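Local coordinates for outer membrane protein (Tpn50) (Borrelia burgdorferi, PDB 3OON) that probably binds peptidoglycan through this OmpA-like C-terminal domain, which would tie the outer membrane to the cell wall, at residues Asp18-Pro23 / Ala112-Val117; Leu52-Thr57 / Glu118-Asn123. One frame throughout, in Å; residues are numbered along the deposited sequence.

Interaction 1. Residues Asp18-Pro23 / Ala112-Val117; sequences DIEFYP and AKNRRV. With SO4 (sulfate ion), chain B.
F21, just after its strand, turns the edge of its ring to the neighbouring strand, CD2 lying 3.9 Å from R115 CB and CE2 4.2 Å from V117 CG2. On the face of I19 and R115, aliphatic and aromatic atoms thus meet, and V117 CG2 also touches I19 CG1. I19 and R115 form an antiparallel hydrogen-bonded pair, and F21 N continues the pairing to K113 O. On the other face, in one of two D18 conformers, the carboxylate stacks on the N114 amide with the planes 15° apart; D18 OD2 and N114 ND2 both hydrogen-bond to the side-chain amide of residue N1. R115 bends at chi2 (-64°), carrying its guanidinium back along its own segment, toward the loop before the strand, where NH1 donates to A112 O and, in the guanidinium plane, to N114 O at 2.8 Å. That grip fixes the group's rotation and directs NE to O2 (2.8 Å) and NH2 to O1 (2.9 Å) of a sulfate, probably from the crystallisation liquor. With R73 and the backbone N-H groups of E58 and Q59, R115 makes a site suited to an anion, beside the probable peptidoglycan site, to which E58 and R73 would contribute as in relatives.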
# COMPACT_ATOMS: atom_id res chain seq x y z
N ASP A 18 8.92 -6.91 0.63
CA ASP A 18 10.11 -7.75 0.76
C ASP A 18 11.37 -6.91 0.89
O ASP A 18 11.59 -5.95 0.14
CB ASP A 18 10.22 -8.77 -0.37
CG ASP A 18 10.49 -8.13 -1.70
OD1 ASP A 18 10.40 -6.90 -1.79
OD2 ASP A 18 10.80 -8.86 -2.67
N ILE A 19 12.19 -7.30 1.85
CA ILE A 19 13.38 -6.56 2.26
C ILE A 19 14.55 -7.46 1.99
O ILE A 19 14.54 -8.62 2.42
CB ILE A 19 13.35 -6.22 3.78
CG1 ILE A 19 12.23 -5.23 4.12
CG2 ILE A 19 14.73 -5.73 4.27
CD1 ILE A 19 12.44 -3.79 3.62
N GLU A 20 15.55 -6.95 1.29
CA GLU A 20 16.78 -7.69 1.07
C GLU A 20 17.59 -7.70 2.35
O GLU A 20 17.92 -6.64 2.89
CB GLU A 20 17.58 -7.07 -0.06
CG GLU A 20 16.96 -7.27 -1.42
CD GLU A 20 17.91 -7.02 -2.58
OE1 GLU A 20 19.10 -7.38 -2.48
OE2 GLU A 20 17.46 -6.47 -3.59
N PHE A 21 17.85 -8.90 2.85
CA PHE A 21 18.78 -9.13 3.95
C PHE A 21 20.00 -9.83 3.38
O PHE A 21 19.90 -10.60 2.42
CB PHE A 21 18.16 -10.03 5.01
CG PHE A 21 17.04 -9.39 5.78
CD1 PHE A 21 17.32 -8.59 6.89
CD2 PHE A 21 15.72 -9.61 5.42
CE1 PHE A 21 16.27 -8.00 7.62
CE2 PHE A 21 14.68 -9.03 6.14
CZ PHE A 21 14.95 -8.22 7.24
N TYR A 22 21.17 -9.56 3.95
CA TYR A 22 22.35 -10.32 3.56
C TYR A 22 22.14 -11.79 3.93
O TYR A 22 21.43 -12.09 4.89
CB TYR A 22 23.59 -9.74 4.22
CG TYR A 22 24.03 -8.43 3.59
CD1 TYR A 22 24.60 -8.40 2.32
CD2 TYR A 22 23.86 -7.22 4.27
CE1 TYR A 22 25.01 -7.20 1.73
CE2 TYR A 22 24.26 -6.02 3.70
CZ TYR A 22 24.84 -6.01 2.43
OH TYR A 22 25.23 -4.82 1.85
N PRO A 23 22.74 -12.72 3.15
CA PRO A 23 22.44 -14.15 3.30
C PRO A 23 22.55 -14.61 4.74
O PRO A 23 23.54 -14.29 5.42
CB PRO A 23 23.52 -14.84 2.45
CG PRO A 23 23.97 -13.81 1.47
CD PRO A 23 23.76 -12.46 2.12
N ALA A 112 17.26 -11.85 -4.72
CA ALA A 112 17.51 -13.17 -4.16
C ALA A 112 17.68 -13.11 -2.65
O ALA A 112 17.32 -14.06 -1.94
CB ALA A 112 18.72 -13.81 -4.80
N LYS A 113 18.23 -12.00 -2.16
CA LYS A 113 18.36 -11.73 -0.73
C LYS A 113 16.99 -11.37 -0.13
O LYS A 113 16.83 -11.34 1.10
CB LYS A 113 19.34 -10.58 -0.49
CG LYS A 113 20.80 -10.87 -0.84
CD LYS A 113 21.61 -9.58 -0.81
CE LYS A 113 22.74 -9.56 -1.84
NZ LYS A 113 23.81 -10.56 -1.54
N ASN A 114 16.03 -11.08 -1.01
CA ASN A 114 14.68 -10.68 -0.62
C ASN A 114 13.93 -11.67 0.27
O ASN A 114 13.74 -12.83 -0.09
CB ASN A 114 13.82 -10.37 -1.86
CG ASN A 114 13.85 -8.90 -2.25
OD1 ASN A 114 13.85 -8.01 -1.39
ND2 ASN A 114 13.84 -8.64 -3.55
N ARG A 115 13.50 -11.19 1.43
CA ARG A 115 12.72 -11.98 2.37
C ARG A 115 11.44 -11.24 2.77
O ARG A 115 11.43 -10.00 2.89
CB ARG A 115 13.54 -12.32 3.62
CG ARG A 115 14.74 -13.21 3.37
CD ARG A 115 14.31 -14.58 2.89
NE ARG A 115 15.45 -15.45 2.62
CZ ARG A 115 16.10 -15.53 1.46
NH1 ARG A 115 15.73 -14.77 0.42
NH2 ARG A 115 17.13 -16.36 1.32
N ARG A 116 10.38 -12.01 3.00
CA ARG A 116 9.07 -11.47 3.30
C ARG A 116 9.03 -10.89 4.71
O ARG A 116 9.53 -11.51 5.67
CB ARG A 116 8.01 -12.57 3.17
CG ARG A 116 7.80 -13.09 1.73
CD ARG A 116 6.81 -14.25 1.71
NE ARG A 116 5.75 -14.07 2.71
CZ ARG A 116 5.55 -14.87 3.76
NH1 ARG A 116 6.29 -15.96 3.95
NH2 ARG A 116 4.56 -14.59 4.60
N VAL A 117 8.47 -9.69 4.82
CA VAL A 117 8.17 -9.06 6.10
C VAL A 117 6.74 -8.55 5.98
O VAL A 117 6.31 -8.10 4.92
CB VAL A 117 9.11 -7.87 6.45
CG1 VAL A 117 8.82 -7.34 7.87
CG2 VAL A 117 10.56 -8.26 6.38
S SO4 B . 17.07 -17.63 5.10
O1 SO4 B . 17.61 -17.92 3.77
O2 SO4 B . 15.84 -16.85 5.00
O3 SO4 B . 16.80 -18.90 5.76
O4 SO4 B . 18.08 -16.90 5.87
O HOH W 1 18.71 -12.93 2.55

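Interaction 2. Residues Leu52-Thr57 / Glu118-Asn123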
# COMPACT_ATOMS: atom_id res chain seq x y z
N LEU A 52 2.24 -4.87 14.52
CA LEU A 52 2.81 -6.21 14.62
C LEU A 52 3.76 -6.40 13.45
O LEU A 52 3.35 -6.18 12.29
CB LEU A 52 1.69 -7.25 14.56
CG LEU A 52 2.07 -8.70 14.24
CD1 LEU A 52 2.85 -9.31 15.39
CD2 LEU A 52 0.81 -9.51 13.98
N ILE A 53 5.00 -6.78 13.73
CA ILE A 53 6.00 -6.99 12.69
C ILE A 53 6.36 -8.46 12.68
O ILE A 53 6.78 -9.01 13.70
CB ILE A 53 7.29 -6.17 12.91
CG1 ILE A 53 6.95 -4.70 13.17
CG2 ILE A 53 8.23 -6.35 11.70
CD1 ILE A 53 8.18 -3.80 13.30
N GLU A 54 6.18 -9.10 11.52
CA GLU A 54 6.36 -10.54 11.38
C GLU A 54 7.48 -10.86 10.41
O GLU A 54 7.48 -10.37 9.26
CB GLU A 54 5.06 -11.20 10.91
CG GLU A 54 3.89 -10.98 11.87
CD GLU A 54 2.61 -11.59 11.38
OE1 GLU A 54 1.84 -10.90 10.67
OE2 GLU A 54 2.37 -12.78 11.69
N GLY A 55 8.44 -11.66 10.87
CA GLY A 55 9.63 -12.01 10.10
C GLY A 55 9.59 -13.45 9.62
O GLY A 55 8.88 -14.29 10.20
N HIS A 56 10.35 -13.72 8.57
CA HIS A 56 10.36 -15.03 7.94
C HIS A 56 11.75 -15.42 7.46
O HIS A 56 12.59 -14.56 7.12
CB HIS A 56 9.40 -15.08 6.73
CG HIS A 56 7.99 -14.72 7.06
ND1 HIS A 56 7.04 -15.66 7.39
CD2 HIS A 56 7.37 -13.52 7.11
CE1 HIS A 56 5.89 -15.05 7.63
NE2 HIS A 56 6.06 -13.75 7.47
N THR A 57 11.99 -16.72 7.45
CA THR A 57 13.16 -17.30 6.83
C THR A 57 12.67 -18.24 5.73
O THR A 57 11.48 -18.54 5.65
CB THR A 57 14.00 -18.11 7.83
OG1 THR A 57 13.15 -19.02 8.53
CG2 THR A 57 14.68 -17.20 8.83
N GLU A 118 6.01 -8.64 7.07
CA GLU A 118 4.69 -8.05 7.12
C GLU A 118 4.67 -7.15 8.32
O GLU A 118 5.29 -7.45 9.35
CB GLU A 118 3.60 -9.11 7.25
CG GLU A 118 3.42 -9.99 6.02
CD GLU A 118 4.22 -11.27 6.12
OE1 GLU A 118 4.19 -11.92 7.21
OE2 GLU A 118 4.87 -11.64 5.11
N ILE A 119 3.99 -6.02 8.16
CA ILE A 119 3.69 -5.15 9.28
C ILE A 119 2.18 -4.90 9.26
O ILE A 119 1.62 -4.50 8.22
CB ILE A 119 4.43 -3.82 9.17
CG1 ILE A 119 5.95 -4.03 9.27
CG2 ILE A 119 3.96 -2.86 10.28
CD1 ILE A 119 6.79 -2.77 9.08
N THR A 120 1.53 -5.14 10.38
CA THR A 120 0.09 -4.89 10.49
C THR A 120 -0.18 -3.69 11.38
O THR A 120 0.28 -3.64 12.52
CB THR A 120 -0.66 -6.13 10.99
OG1 THR A 120 -0.40 -7.23 10.10
CG2 THR A 120 -2.17 -5.89 11.04
N ILE A 121 -0.91 -2.71 10.85
CA ILE A 121 -1.38 -1.59 11.66
C ILE A 121 -2.60 -2.11 12.39
O ILE A 121 -3.66 -2.33 11.78
CB ILE A 121 -1.73 -0.35 10.81
CG1 ILE A 121 -0.53 0.05 9.94
CG2 ILE A 121 -2.12 0.82 11.73
CD1 ILE A 121 -0.86 1.08 8.86
N LEU A 122 -2.43 -2.37 13.68
CA LEU A 122 -3.45 -3.04 14.47
C LEU A 122 -4.60 -2.11 14.79
O LEU A 122 -4.39 -0.94 15.13
CB LEU A 122 -2.86 -3.61 15.77
CG LEU A 122 -1.71 -4.61 15.61
CD1 LEU A 122 -1.11 -4.92 16.97
CD2 LEU A 122 -2.16 -5.90 14.89
N ASN A 123 -5.81 -2.64 14.68
CA ASN A 123 -7.03 -1.88 14.94
C ASN A 123 -7.07 -1.17 16.29
O ASN A 123 -7.26 0.05 16.35
CB ASN A 123 -8.25 -2.79 14.78
CG ASN A 123 -8.88 -2.66 13.42
OD1 ASN A 123 -8.69 -3.51 12.55
ND2 ASN A 123 -9.66 -1.60 13.23
O HOH W 2 2.11 -8.29 10.39
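E118 sets its CG beside the backbone N and bends at chi2 (94°), folding its carboxylate toward the neighbouring strand, while the H56 ring is turned about CB-CG (chi2 -93°) so that its NE2 edge faces that carboxylate. H56 NE2 donates to E118 OE1 at 2.6 Å, a short bond received on the syn lone pair and lying close to the imidazole plane. Ring and carboxylate are turned 56° against each other. E118 OE2 forms a salt bridge with R116, and the H56 ring meets that of W97 with nearly parallel planes. Behind this pair the last strand runs antiparallel to inner strand 51-55 of the OmpA-like domain's mixed sheet, E54 N reaching E118 O at 2.9 Å; H56 and T57 lead out of strand 51-55 toward E58 and the probable ligand site. I53 and I119 lie side by side, I53 CG2 to I119 CG1 at 4.1 Å, on the face where I53 packs on A74 of helix 63-83. On the opposite face a water donates to E54 OE1 at 2.6 Å and to L52 O, and accepts from T120 OG1 at 2.7 Å. E54 OE2 is held by W97 NE1. Two carboxylates, that of buried E54 and that of partly exposed E118, come close, OE1 to OE1 4.3 Å; the partners of each would offset their mutual repulsion.

In the fold
Strand 114-122 lies between strands 12-20 and 51-55 in the mixed sheet of the OmpA-like domain, and it serves both contacts: its first half pairs with 12-20 in interaction 1, its second half with 51-55 in interaction 2. Their centres are 15 Å apart, and they touch where V117 CG1 packs on I53 CG2 and R116 O approaches H56 CD2. Along the chain the segments alternate, 18-23, 52-57, 112-117, 118-123; the last strand lies between two earlier ones, and helices 33-45 and 63-83 occur in the intervening chain. R73 of helix 63-83 bonds to the sulfate of interaction 1 and to H56 O of interaction 2, bringing both contacts to the edge of the probable peptidoglycan site.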